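Local atomic coordinates of putative uncharacterized protein (Toxoplasma gondii, PDB entry 4FBD), a protein that is of unknown function and belongs to the DUF3228 family of conserved proteins, here taken from the parasite Toxoplasma gondii. Residues 93-98 and 148-153; 33-38 and 178-183. All coordinates share one frame; numbering follows the deposited sequence.

How the interactions relate
Interactions 1 and 2 illustrate how one mixed sheet is joined differently at its middle and near its border. Interaction 1 is a buried, regular antiparallel pairing of strands 90-96 and 149-156; interaction 2 is a surface contact, where the loop before the border strand 39-40 meets the start of strand 181-189. Strands 149-156 and 181-189 are neighbours, so the contacts, with centres about 17 Å apart, share a framework and touch where Leu-152 packs on Ile-183. Helix 63-76 touches side chains of both. In the first, direct backbone hydrogen bonds join the strands and side chains pack on both faces; in the second, a water bridges the backbones beside a smaller apolar contact.

Interaction 1 of 2, residues 93-98 and 148-153; sequences LYIPNF and AFLDLI
Leu-93 and Leu-152 form one hydrogen-bonded pair of this antiparallel strand pairing, and Ile-95 and Leu-150 the next. The nearly straight bond from Leu-152 N to Leu-93 O is 2.7 Å long, and Leu-150 N reaches Ile-95 O at 3.0 Å; each is matched by a return bond. A weak bond from Asn-97 N to Ala-148 O continues the link past the strand end. On the leucine and isoleucine face, Ile-95 CD1 meets Leu-152 CD1 at 3.6 Å, the two side chains crossing at about a right angle, while CG1 of Ile-95 lies on CB of Leu-150. The Asn-97 amide crosses Leu-150, its OD1 3.5 Å from Leu-150 CD2. On the other face Asp-151 OD1 lies over one face of the Tyr-94 ring, the carboxylate and ring planes 29° apart, with Asp-151 CG 3.3 Å from Tyr-94 CE1. With CG anti to its own backbone N (chi1 -169°), Asp-151 brings its carboxylate to the CE1 side of that ring.

Further out, His-92 ND1 bonds Asp-151 OD1, and the His-92 ring meets that of Tyr-94 with the planes nearly perpendicular. Helix 63-76 covers Leu-93 and Leu-152, and Asn-97 ND2 is held by the carbonyls of Ala-147 and Ala-101. The pairing thus separates an apolar face, partly covered by helix 63-76, from one with a buried carboxylate that the hydrogen bond with His-92 probably helps to stabilise.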
loop_
_atom_site.group_PDB
_atom_site.type_symbol
_atom_site.label_atom_id
_atom_site.label_comp_id
_atom_site.label_asym_id
_atom_site.label_seq_id
_atom_site.Cartn_x
_atom_site.Cartn_y
_atom_site.Cartn_z
ATOM N N LEU A 93 11.263 -25.327 -7.944
ATOM C CA LEU A 93 11.759 -25.394 -9.303
ATOM C C LEU A 93 10.701 -24.891 -10.279
ATOM O O LEU A 93 9.506 -24.919 -9.982
ATOM C CB LEU A 93 12.136 -26.815 -9.711
ATOM C CG LEU A 93 11.014 -27.838 -9.611
ATOM C CD1 LEU A 93 11.270 -29.056 -10.510
ATOM C CD2 LEU A 93 10.818 -28.231 -8.131
ATOM N N TYR A 94 11.171 -24.460 -11.442
ATOM C CA TYR A 94 10.335 -23.977 -12.527
ATOM C C TYR A 94 10.307 -24.988 -13.615
ATOM O O TYR A 94 11.339 -25.485 -13.985
ATOM C CB TYR A 94 10.915 -22.691 -13.109
ATOM C CG TYR A 94 10.949 -21.648 -12.077
ATOM C CD1 TYR A 94 9.792 -20.972 -11.737
ATOM C CD2 TYR A 94 12.100 -21.375 -11.380
ATOM C CE1 TYR A 94 9.788 -20.039 -10.751
ATOM C CE2 TYR A 94 12.110 -20.409 -10.399
ATOM C CZ TYR A 94 10.938 -19.753 -10.096
ATOM O OH TYR A 94 10.890 -18.844 -9.105
ATOM N N ILE A 95 9.119 -25.326 -14.096
ATOM C CA ILE A 95 8.962 -26.250 -15.187
ATOM C C ILE A 95 7.969 -25.617 -16.204
ATOM O O ILE A 95 7.207 -24.683 -15.860
ATOM C CB ILE A 95 8.399 -27.610 -14.708
ATOM C CG1 ILE A 95 6.945 -27.458 -14.233
ATOM C CG2 ILE A 95 9.258 -28.212 -13.569
ATOM C CD1 ILE A 95 6.256 -28.799 -13.863
ATOM N N PRO A 96 7.982 -26.097 -17.443
ATOM C CA PRO A 96 6.991 -25.621 -18.413
ATOM C C PRO A 96 5.551 -25.869 -17.931
ATOM O O PRO A 96 5.277 -26.872 -17.262
ATOM C CB PRO A 96 7.266 -26.479 -19.651
ATOM C CG PRO A 96 8.731 -26.893 -19.516
ATOM C CD PRO A 96 8.939 -27.056 -18.033
ATOM N N ASN A 97 4.655 -24.943 -18.255
ATOM C CA ASN A 97 3.268 -25.016 -17.841
ATOM C C ASN A 97 2.480 -25.948 -18.759
ATOM O O ASN A 97 1.865 -25.514 -19.726
ATOM C CB ASN A 97 2.682 -23.606 -17.862
ATOM C CG ASN A 97 1.282 -23.547 -17.310
ATOM O OD1 ASN A 97 0.756 -24.551 -16.813
ATOM N ND2 ASN A 97 0.666 -22.363 -17.377
ATOM N N PHE A 98 2.473 -27.232 -18.442
ATOM C CA PHE A 98 1.794 -28.208 -19.287
ATOM C C PHE A 98 0.304 -28.391 -18.993
ATOM O O PHE A 98 -0.366 -29.074 -19.752
ATOM C CB PHE A 98 2.487 -29.572 -19.217
ATOM C CG PHE A 98 2.323 -30.261 -17.904
ATOM C CD1 PHE A 98 1.249 -31.115 -17.686
ATOM C CD2 PHE A 98 3.230 -30.065 -16.899
ATOM C CE1 PHE A 98 1.091 -31.769 -16.464
ATOM C CE2 PHE A 98 3.095 -30.709 -15.662
ATOM C CZ PHE A 98 2.028 -31.553 -15.442
ATOM N N ALA A 148 3.766 -19.033 -18.732
ATOM C CA ALA A 148 4.926 -19.690 -19.259
ATOM C C ALA A 148 5.438 -20.837 -18.363
ATOM O O ALA A 148 5.879 -21.894 -18.864
ATOM C CB ALA A 148 6.001 -18.662 -19.462
ATOM N N PHE A 149 5.334 -20.658 -17.047
ATOM C CA PHE A 149 5.886 -21.635 -16.115
ATOM C C PHE A 149 5.044 -21.929 -14.899
ATOM O O PHE A 149 4.079 -21.247 -14.616
ATOM C CB PHE A 149 7.214 -21.107 -15.554
ATOM C CG PHE A 149 8.191 -20.675 -16.599
ATOM C CD1 PHE A 149 8.891 -21.614 -17.340
ATOM C CD2 PHE A 149 8.448 -19.321 -16.809
ATOM C CE1 PHE A 149 9.808 -21.205 -18.314
ATOM C CE2 PHE A 149 9.357 -18.906 -17.780
ATOM C CZ PHE A 149 10.037 -19.840 -18.528
ATOM N N LEU A 150 5.443 -22.988 -14.196
ATOM C CA LEU A 150 4.887 -23.354 -12.917
ATOM C C LEU A 150 6.049 -23.329 -11.924
ATOM O O LEU A 150 7.093 -23.949 -12.170
ATOM C CB LEU A 150 4.276 -24.755 -12.944
ATOM C CG LEU A 150 3.134 -24.944 -13.937
ATOM C CD1 LEU A 150 2.724 -26.387 -13.987
ATOM C CD2 LEU A 150 1.959 -24.007 -13.587
ATOM N N ASP A 151 5.889 -22.574 -10.839
ATOM C CA ASP A 151 6.869 -22.529 -9.782
ATOM C C ASP A 151 6.332 -23.609 -8.865
ATOM O O ASP A 151 5.222 -23.473 -8.324
ATOM C CB ASP A 151 6.871 -21.162 -9.105
ATOM C CG ASP A 151 8.054 -20.951 -8.154
ATOM O OD1 ASP A 151 8.882 -21.875 -7.986
ATOM O OD2 ASP A 151 8.161 -19.821 -7.585
ATOM N N LEU A 152 7.061 -24.716 -8.757
ATOM C CA LEU A 152 6.653 -25.818 -7.899
ATOM C C LEU A 152 7.349 -25.639 -6.573
ATOM O O LEU A 152 8.592 -25.603 -6.512
ATOM C CB LEU A 152 7.036 -27.150 -8.500
ATOM C CG LEU A 152 6.471 -27.474 -9.884
ATOM C CD1 LEU A 152 7.020 -28.854 -10.369
ATOM C CD2 LEU A 152 4.955 -27.418 -9.858
ATOM N N ILE A 153 6.569 -25.500 -5.507
ATOM C CA ILE A 153 7.170 -25.294 -4.195
ATOM C C ILE A 153 7.197 -26.622 -3.498
ATOM O O ILE A 153 6.168 -27.291 -3.419
ATOM C CB ILE A 153 6.385 -24.308 -3.338
ATOM C CG1 ILE A 153 6.044 -23.042 -4.133
ATOM C CG2 ILE A 153 7.185 -23.969 -2.080
ATOM C CD1 ILE A 153 7.260 -22.313 -4.634
#

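Interaction 2 of 2, residues 33-38 and 178-183; sequences PADLPL and APAWSI
Leu-38 and Trp-181 make the main apolar contact between the loop 33-38 and the start of strand 181-189. One methyl does the touching: Leu-38 CD2 lies 3.7 Å from Trp-181 CB, so the leucine meets the root of the tryptophan side chain and not its indole, and the two side chains run obliquely to each other. The Leu-38 backbone is close as well, its CA 3.6 Å from Trp-181 O. Smaller van der Waals contacts follow along the loop. The methyl of Ala-180 sits against Asp-35 CB at 4.0 Å, meeting the aliphatic part of the aspartate, and Pro-179 turns its CB to the carbonyl oxygen of Pro-37 at 3.8 Å. At its edge, near the ring plane, the indole has Asp-35 O, 4.2 Å from Trp-181 CD1. In Trp-181, chi1 of -65° places the indole beside the loop, and chi2 of 97° turns its CD1 edge to Asp-35 O.

The polar link is made through water. One water accepts a hydrogen bond from Trp-181 N at 2.8 Å and donates one to Pro-37 O at 2.9 Å, bridging the two backbones; no direct hydrogen bond joins the segments. The peptide bond before Pro-37 is cis, just ahead of the bridged carbonyl.

Outside the two segments, the backbones of Trp-181 and Ile-183 bond Gly-39, where the parallel pairing with strand 39-40 begins. Asn-71 OD1 accepts a hydrogen bond from Leu-38 N, and Val-70 and Leu-154 pack on the Leu-38 side chain. Water therefore stands in for a direct backbone bond at the mouth of this pairing, while Leu-38 packs between the loop and the sheet, against Trp-181 CB and Leu-154.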
loop_
_atom_site.group_PDB
_atom_site.type_symbol
_atom_site.label_atom_id
_atom_site.label_comp_id
_atom_site.label_asym_id
_atom_site.label_seq_id
_atom_site.Cartn_x
_atom_site.Cartn_y
_atom_site.Cartn_z
ATOM N N PRO A 33 19.408 -38.998 -6.695
ATOM C CA PRO A 33 18.476 -39.935 -7.326
ATOM C C PRO A 33 17.525 -40.596 -6.319
ATOM O O PRO A 33 16.373 -40.888 -6.657
ATOM C CB PRO A 33 19.404 -40.980 -7.947
ATOM C CG PRO A 33 20.661 -40.241 -8.239
ATOM C CD PRO A 33 20.789 -39.176 -7.185
ATOM N N ALA A 34 18.021 -40.838 -5.103
ATOM C CA ALA A 34 17.224 -41.434 -4.027
ATOM C C ALA A 34 16.202 -40.423 -3.510
ATOM O O ALA A 34 15.178 -40.801 -2.940
ATOM C CB ALA A 34 18.122 -41.917 -2.895
ATOM N N ASP A 35 16.488 -39.138 -3.710
ATOM C CA ASP A 35 15.573 -38.063 -3.328
ATOM C C ASP A 35 14.666 -37.693 -4.535
ATOM O O ASP A 35 14.304 -36.525 -4.741
ATOM C CB ASP A 35 16.368 -36.856 -2.797
ATOM C CG ASP A 35 17.244 -37.213 -1.576
ATOM O OD1 ASP A 35 17.351 -38.418 -1.236
ATOM O OD2 ASP A 35 17.826 -36.294 -0.957
ATOM N N LEU A 36 14.340 -38.713 -5.333
ATOM C CA LEU A 36 13.450 -38.607 -6.487
ATOM C C LEU A 36 12.742 -39.947 -6.652
ATOM O O LEU A 36 13.286 -40.982 -6.303
ATOM C CB LEU A 36 14.200 -38.247 -7.775
ATOM C CG LEU A 36 14.761 -36.828 -7.922
ATOM C CD1 LEU A 36 15.524 -36.687 -9.219
ATOM C CD2 LEU A 36 13.666 -35.781 -7.853
ATOM N N PRO A 37 11.536 -39.948 -7.205
ATOM C CA PRO A 37 10.774 -38.824 -7.720
ATOM C C PRO A 37 10.174 -37.929 -6.644
ATOM O O PRO A 37 10.198 -38.258 -5.459
ATOM C CB PRO A 37 9.638 -39.510 -8.465
ATOM C CG PRO A 37 9.402 -40.764 -7.679
ATOM C CD PRO A 37 10.742 -41.192 -7.190
ATOM N N LEU A 38 9.649 -36.798 -7.088
ATOM C CA LEU A 38 8.970 -35.870 -6.219
ATOM C C LEU A 38 7.580 -36.389 -5.948
ATOM O O LEU A 38 6.972 -37.063 -6.803
ATOM C CB LEU A 38 8.813 -34.521 -6.906
ATOM C CG LEU A 38 10.073 -33.775 -7.291
ATOM C CD1 LEU A 38 9.648 -32.574 -8.087
ATOM C CD2 LEU A 38 10.915 -33.390 -6.104
ATOM N N ALA A 178 8.164 -42.364 2.069
ATOM C CA ALA A 178 7.487 -41.251 1.420
ATOM C C ALA A 178 8.513 -40.450 0.639
ATOM O O ALA A 178 9.671 -40.403 1.002
ATOM C CB ALA A 178 6.800 -40.360 2.469
ATOM N N PRO A 179 8.101 -39.805 -0.445
ATOM C CA PRO A 179 9.109 -39.026 -1.161
ATOM C C PRO A 179 9.849 -38.023 -0.247
ATOM O O PRO A 179 9.266 -37.510 0.729
ATOM C CB PRO A 179 8.287 -38.280 -2.221
ATOM C CG PRO A 179 7.030 -39.099 -2.415
ATOM C CD PRO A 179 6.780 -39.795 -1.108
ATOM N N ALA A 180 11.113 -37.743 -0.558
ATOM C CA ALA A 180 11.898 -36.809 0.247
ATOM C C ALA A 180 11.330 -35.396 0.117
ATOM O O ALA A 180 11.247 -34.661 1.087
ATOM C CB ALA A 180 13.366 -36.854 -0.153
ATOM N N TRP A 181 10.899 -35.051 -1.090
ATOM C CA TRP A 181 10.327 -33.746 -1.367
ATOM C C TRP A 181 8.965 -33.900 -1.940
ATOM O O TRP A 181 8.764 -34.725 -2.811
ATOM C CB TRP A 181 11.186 -33.010 -2.400
ATOM C CG TRP A 181 12.518 -32.711 -1.868
ATOM C CD1 TRP A 181 13.651 -33.428 -2.055
ATOM C CD2 TRP A 181 12.856 -31.633 -0.995
ATOM N NE1 TRP A 181 14.691 -32.850 -1.375
ATOM C CE2 TRP A 181 14.228 -31.746 -0.710
ATOM C CE3 TRP A 181 12.131 -30.581 -0.431
ATOM C CZ2 TRP A 181 14.897 -30.850 0.121
ATOM C CZ3 TRP A 181 12.799 -29.675 0.387
ATOM C CH2 TRP A 181 14.168 -29.817 0.652
ATOM N N SER A 182 8.019 -33.096 -1.475
ATOM C CA SER A 182 6.683 -33.142 -2.044
ATOM C C SER A 182 6.185 -31.762 -2.394
ATOM O O SER A 182 6.415 -30.805 -1.675
ATOM C CB SER A 182 5.676 -33.851 -1.122
ATOM O OG SER A 182 5.916 -35.247 -1.114
ATOM N N ILE A 183 5.472 -31.691 -3.502
ATOM C CA ILE A 183 4.889 -30.448 -3.972
ATOM C C ILE A 183 3.718 -30.068 -3.044
ATOM O O ILE A 183 2.783 -30.852 -2.867
ATOM C CB ILE A 183 4.370 -30.630 -5.408
ATOM C CG1 ILE A 183 5.551 -30.958 -6.342
ATOM C CG2 ILE A 183 3.545 -29.393 -5.854
ATOM C CD1 ILE A 183 5.132 -31.467 -7.684
HETATM O O HOH W 1 11.255 -36.598 -3.354
#